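Local coordinates for Peptide/nickel transport system substrate-binding protein (Listeria monocytogenes serotype 1/2a, PDB 5KZT) that binds peptides as an OppA-type extracellular substrate-binding protein and probably delivers them to a membrane transporter for uptake, at residues 91-94 with 95-98; 170-173 with 174-178. All blocks are in the same frame, centred on the assembly; numbering follows the deposited sequence.

Contact 1: 91-94 with 95-98; sequences PVTA and NDYV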
ATOM      1  N   PRO A  91      26.192  14.073   7.176  1.00 27.78           N
ATOM      2  CA  PRO A  91      25.216  14.024   8.273  1.00 26.72           C
ATOM      3  C   PRO A  91      23.769  14.170   7.764  1.00 24.91           C
ATOM      4  O   PRO A  91      23.536  14.782   6.705  1.00 24.07           O
ATOM      5  CB  PRO A  91      25.600  15.236   9.127  1.00 27.68           C
ATOM      6  CG  PRO A  91      26.077  16.218   8.111  1.00 28.27           C
ATOM      7  CD  PRO A  91      26.812  15.410   7.071  1.00 28.56           C
ATOM      8  N   VAL A  92      22.829  13.574   8.492  1.00 23.75           N
ATOM      9  CA  VAL A  92      21.409  13.764   8.228  1.00 22.90           C
ATOM     10  C   VAL A  92      21.004  15.016   9.005  1.00 22.95           C
ATOM     11  O   VAL A  92      21.183  15.086  10.236  1.00 23.55           O
ATOM     12  CB  VAL A  92      20.553  12.554   8.642  1.00 22.12           C
ATOM     13  CG1 VAL A  92      19.066  12.814   8.366  1.00 21.09           C
ATOM     14  CG2 VAL A  92      21.041  11.276   7.939  1.00 22.05           C
ATOM     15  N   THR A  93      20.527  16.025   8.281  1.00 22.54           N
ATOM     16  CA  THR A  93      20.221  17.332   8.883  1.00 22.50           C
ATOM     17  C   THR A  93      18.774  17.724   8.597  1.00 21.26           C
ATOM     18  O   THR A  93      18.093  17.079   7.783  1.00 19.91           O
ATOM     19  CB  THR A  93      21.134  18.444   8.331  1.00 23.70           C
ATOM     20  OG1 THR A  93      20.742  18.759   6.996  1.00 23.80           O
ATOM     21  CG2 THR A  93      22.596  18.043   8.367  1.00 24.74           C
ATOM     22  N   ALA A  94      18.329  18.813   9.230  1.00 20.86           N
ATOM     23  CA  ALA A  94      16.978  19.346   9.025  1.00 20.12           C
ATOM     24  C   ALA A  94      16.721  19.687   7.572  1.00 19.61           C
ATOM     25  O   ALA A  94      15.591  19.575   7.116  1.00 18.72           O
ATOM     26  CB  ALA A  94      16.757  20.581   9.886  1.00 20.43           C
ATOM     27  N   ASN A  95      17.772  20.095   6.860  1.00 20.21           N
ATOM     28  CA  ASN A  95      17.662  20.462   5.443  1.00 20.44           C
ATOM     29  C   ASN A  95      17.212  19.303   4.561  1.00 19.67           C
ATOM     30  O   ASN A  95      16.558  19.516   3.545  1.00 18.80           O
ATOM     31  CB  ASN A  95      18.972  21.042   4.942  1.00 21.97           C
ATOM     32  CG  ASN A  95      19.364  22.285   5.705  1.00 23.27           C
ATOM     33  OD1 ASN A  95      18.536  23.150   5.949  1.00 23.68           O
ATOM     34  ND2 ASN A  95      20.614  22.355   6.138  1.00 24.88           N
ATOM     35  N   ASP A  96      17.547  18.081   4.964  1.00 19.10           N
ATOM     36  CA  ASP A  96      17.160  16.897   4.211  1.00 18.93           C
ATOM     37  C   ASP A  96      15.659  16.646   4.293  1.00 17.74           C
ATOM     38  O   ASP A  96      15.061  16.129   3.349  1.00 17.05           O
ATOM     39  CB  ASP A  96      17.871  15.655   4.740  1.00 19.43           C
ATOM     40  CG  ASP A  96      19.371  15.746   4.675  1.00 20.66           C
ATOM     41  OD1 ASP A  96      19.937  16.512   3.880  1.00 21.24           O
ATOM     42  OD2 ASP A  96      20.011  14.995   5.440  1.00 22.08           O
ATOM     43  N   TYR A  97      15.061  16.985   5.435  1.00 17.48           N
ATOM     44  CA  TYR A  97      13.618  16.854   5.589  1.00 16.98           C
ATOM     45  C   TYR A  97      12.892  17.959   4.848  1.00 16.47           C
ATOM     46  O   TYR A  97      11.887  17.704   4.166  1.00 16.35           O
ATOM     47  CB  TYR A  97      13.198  16.877   7.047  1.00 17.16           C
ATOM     48  CG  TYR A  97      13.634  15.681   7.830  1.00 17.67           C
ATOM     49  CD1 TYR A  97      14.888  15.648   8.428  1.00 18.69           C
ATOM     50  CD2 TYR A  97      12.797  14.591   8.001  1.00 17.59           C
ATOM     51  CE1 TYR A  97      15.302  14.536   9.159  1.00 19.33           C
ATOM     52  CE2 TYR A  97      13.204  13.481   8.729  1.00 18.26           C
ATOM     53  CZ  TYR A  97      14.450  13.477   9.316  1.00 18.91           C
ATOM     54  OH  TYR A  97      14.884  12.424  10.059  1.00 21.06           O
ATOM     55  N   VAL A  98      13.398  19.178   4.964  1.00 16.60           N
ATOM     56  CA  VAL A  98      12.810  20.296   4.246  1.00 16.48           C
ATOM     57  C   VAL A  98      12.832  20.001   2.748  1.00 16.47           C
ATOM     58  O   VAL A  98      11.809  20.123   2.059  1.00 16.07           O
ATOM     59  CB  VAL A  98      13.525  21.626   4.549  1.00 17.02           C
ATOM     60  CG1 VAL A  98      13.021  22.751   3.651  1.00 17.13           C
ATOM     61  CG2 VAL A  98      13.314  22.012   5.999  1.00 16.89           C
TER

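Contact 2: 170-173 with 174-178; sequences NEKF and VTEKG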
ATOM      1  N   ASN A 170      18.814  13.303   0.719  1.00 19.20           N
ATOM      2  CA  ASN A 170      20.028  14.062   0.535  1.00 20.55           C
ATOM      3  C   ASN A 170      19.974  14.833  -0.783  1.00 20.73           C
ATOM      4  O   ASN A 170      20.197  14.262  -1.834  1.00 20.70           O
ATOM      5  CB  ASN A 170      21.215  13.102   0.561  1.00 21.36           C
ATOM      6  CG  ASN A 170      22.549  13.817   0.497  1.00 22.85           C
ATOM      7  OD1 ASN A 170      22.887  14.489  -0.486  1.00 23.43           O
ATOM      8  ND2 ASN A 170      23.326  13.659   1.555  1.00 23.47           N
ATOM      9  N   GLU A 171      19.703  16.140  -0.720  1.00 21.62           N
ATOM     10  CA  GLU A 171      19.474  16.946  -1.929  1.00 22.20           C
ATOM     11  C   GLU A 171      20.636  16.872  -2.911  1.00 23.87           C
ATOM     12  O   GLU A 171      20.432  16.746  -4.122  1.00 24.14           O
ATOM     13  CB  GLU A 171      19.200  18.404  -1.586  1.00 22.76           C
ATOM     14  CG  GLU A 171      19.014  19.304  -2.808  1.00 23.45           C
ATOM     15  CD  GLU A 171      18.513  20.683  -2.464  1.00 24.13           C
ATOM     16  OE1 GLU A 171      18.359  21.009  -1.281  1.00 24.19           O
ATOM     17  OE2 GLU A 171      18.292  21.459  -3.396  1.00 25.06           O
ATOM     18  N   LYS A 172      21.849  16.947  -2.385  1.00 24.99           N
ATOM     19  CA  LYS A 172      23.035  16.904  -3.229  1.00 26.75           C
ATOM     20  C   LYS A 172      23.106  15.608  -4.040  1.00 25.92           C
ATOM     21  O   LYS A 172      23.364  15.611  -5.243  1.00 27.07           O
ATOM     22  CB  LYS A 172      24.292  17.079  -2.378  1.00 28.59           C
ATOM     23  CG  LYS A 172      25.538  17.392  -3.181  1.00 31.21           C
ATOM     24  CD  LYS A 172      26.654  17.986  -2.312  1.00 33.14           C
ATOM     25  CE  LYS A 172      27.181  16.978  -1.290  1.00 33.88           C
ATOM     26  NZ  LYS A 172      28.655  17.112  -1.059  1.00 36.15           N
ATOM     27  N   PHE A 173      22.876  14.503  -3.374  1.00 24.69           N
ATOM     28  CA  PHE A 173      22.907  13.210  -4.031  1.00 24.22           C
ATOM     29  C   PHE A 173      21.769  13.025  -5.051  1.00 23.57           C
ATOM     30  O   PHE A 173      22.014  12.567  -6.175  1.00 23.98           O
ATOM     31  CB  PHE A 173      22.855  12.103  -2.989  1.00 23.71           C
ATOM     32  CG  PHE A 173      22.963  10.728  -3.572  1.00 23.59           C
ATOM     33  CD1 PHE A 173      24.202  10.137  -3.766  1.00 24.60           C
ATOM     34  CD2 PHE A 173      21.821  10.011  -3.908  1.00 22.88           C
ATOM     35  CE1 PHE A 173      24.313   8.852  -4.294  1.00 24.67           C
ATOM     36  CE2 PHE A 173      21.913   8.723  -4.439  1.00 22.72           C
ATOM     37  CZ  PHE A 173      23.165   8.138  -4.627  1.00 24.03           C
ATOM     38  N   VAL A 174      20.541  13.371  -4.656  1.00 22.25           N
ATOM     39  CA  VAL A 174      19.379  13.252  -5.532  1.00 21.82           C
ATOM     40  C   VAL A 174      19.583  14.092  -6.783  1.00 23.02           C
ATOM     41  O   VAL A 174      19.328  13.619  -7.897  1.00 22.81           O
ATOM     42  CB  VAL A 174      18.043  13.633  -4.828  1.00 20.87           C
ATOM     43  CG1 VAL A 174      16.875  13.621  -5.809  1.00 20.77           C
ATOM     44  CG2 VAL A 174      17.721  12.647  -3.707  1.00 20.23           C
ATOM     45  N   THR A 175      20.052  15.326  -6.589  1.00 24.20           N
ATOM     46  CA  THR A 175      20.303  16.239  -7.706  1.00 26.12           C
ATOM     47  C   THR A 175      21.370  15.694  -8.668  1.00 27.77           C
ATOM     48  O   THR A 175      21.152  15.673  -9.876  1.00 28.34           O
ATOM     49  CB  THR A 175      20.693  17.649  -7.215  1.00 26.87           C
ATOM     50  OG1 THR A 175      19.664  18.157  -6.360  1.00 26.44           O
ATOM     51  CG2 THR A 175      20.891  18.601  -8.393  1.00 27.97           C
ATOM     52  N   GLU A 176      22.501  15.241  -8.125  1.00 29.37           N
ATOM     53  CA  GLU A 176      23.574  14.615  -8.912  1.00 31.51           C
ATOM     54  C   GLU A 176      23.118  13.444  -9.785  1.00 31.33           C
ATOM     55  O   GLU A 176      23.572  13.316 -10.907  1.00 32.49           O
ATOM     56  CB  GLU A 176      24.709  14.132  -7.998  1.00 33.02           C
ATOM     57  CG  GLU A 176      25.592  15.258  -7.485  1.00 35.11           C
ATOM     58  CD  GLU A 176      26.396  14.923  -6.222  1.00 36.30           C
ATOM     59  OE1 GLU A 176      26.106  13.903  -5.548  1.00 36.35           O
ATOM     60  OE2 GLU A 176      27.317  15.708  -5.890  1.00 38.12           O
ATOM     61  N   LYS A 177      22.229  12.594  -9.279  1.00 30.00           N
ATOM     62  CA  LYS A 177      21.760  11.447 -10.055  1.00 30.01           C
ATOM     63  C   LYS A 177      20.709  11.774 -11.113  1.00 29.94           C
ATOM     64  O   LYS A 177      20.473  10.946 -12.010  1.00 29.75           O
ATOM     65  CB  LYS A 177      21.233  10.347  -9.116  1.00 29.22           C
ATOM     66  CG  LYS A 177      22.267   9.817  -8.131  1.00 29.77           C
ATOM     67  CD  LYS A 177      23.477   9.187  -8.830  1.00 31.50           C
ATOM     68  CE  LYS A 177      24.604   8.909  -7.851  1.00 32.42           C
ATOM     69  NZ  LYS A 177      25.893   8.648  -8.549  1.00 33.95           N
ATOM     70  N   GLY A 178      20.063  12.945 -10.994  1.00 29.87           N
ATOM     71  CA  GLY A 178      19.037  13.392 -11.948  1.00 30.30           C
ATOM     72  C   GLY A 178      17.966  12.343 -12.213  1.00 30.07           C
ATOM     73  O   GLY A 178      17.481  11.706 -11.273  1.00 28.42           O
TER

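Contact 1: 91-94 with 95-98
Thr93 is the last extended residue before the chain coils into helix 94-105, and its carbonyl is already caught by that helix: Asp96 N bonds to Thr93 O at 3.0 Å, while Val98 N reaches Ala94 O at 3.1 Å in a nearly straight bond (168°) that lies in the carbonyl plane. The side chain of Asp96 folds back against the loop backbone that leads into the helix. With CG beside its own backbone N (chi1 -59°), the carboxylate is brought to the backbone N of Thr93, and OD2 accepts from Thr93 N at 3.1 Å, the N-H meeting it from above the carboxylate plane. In return, Thr93 turns its hydroxyl toward the start of the helix. Its OG1 sits between backbone N and carbonyl carbon (chi1 73°), where it takes a weak, bent bond from Asn95 N at 3.3 Å. Thr93 as N-cap and Asp96 three residues on thus make a capping box, in which Asp96 accepts from the N-cap residue's own N-H while the Thr93 hydroxyl accepts from Asn95. The same OD2 also receives a hydrogen bond from Trp86 NE1, so two donors grip this buried oxygen and hold the carboxylate in place; the negative charge beside the helix N-terminus would probably be stabilised by the helix dipole. Val92 runs across the Asp96 side chain at about a right angle, its CG1 3.8 Å from Asp96 OD2. That methyl also approaches Tyr97 CE1 obliquely at 4.2 Å. Around the edge of the Tyr97 ring, near its plane, lies Thr93 O, 3.6 Å from Tyr97 CD1.

Contact 2: 170-173 with 174-178
This is a contact within a single short helix, 171-177, whose residues meet four apart along successive turns; its Val174 side packs on Tyr99 and Arg103 of helix 94-105. Phe173 and Lys177 carry the apolar part. The phenyl ring stands out from the helix with CG anti to the backbone N (chi1 -177°), and the Lys177 chain, bent at chi2, passes over one of its faces. There Lys177 CG makes a CH-pi contact 4.1 Å from the ring centroid, offset toward the rim, and farther along Lys177 CE lies 3.6 Å from Phe173 CZ. At the start of the helix Asn170 is the N-cap: its OD1 accepts from Phe173 N at 2.9 Å, and its ND2 is held by Asp90, which fixes the turn of the amide. The next residue, Glu171, takes two bonds at its O from Thr175, one turn on: Thr175 N at 2.9 Å and Thr175 OG1 at 2.8 Å, arriving from opposite faces of the carbonyl plane. Lys172 and Glu176 lie side by side and point the same way, with Lys172 CG 3.7 Å from Glu176 OE2. Their charged ends stay apart, Lys172 NZ being 5.2 Å from Glu176 OE2, too far for a salt bridge, so any attraction between the charges is probably weak. The Thr175 hydroxyl thus spends its proton on the helix's own backbone, and the lysine methylenes give the phenyl face an apolar cover.

Contact 1 is the start of helix 94-105, and contact 2 is the whole short helix 171-177, whose capped start lies beside it; their centres are 13 Å apart although some seventy residues separate them in sequence. They touch where Asp96 OD1 lies 4.1 Å from Asn170 CA, a packing approach, and a backbone bond joins Asp96 to Leu169, just ahead of the second cap. Trp86 belongs to both surroundings, since it also packs on Asn170. Asp90 sits directly before 91-94, so the loop there reaches the cap of helix 171-177 as well. Both contacts lie about 26 Å from the centre of the chain, measured between centres, in the peripheral packing of the fold.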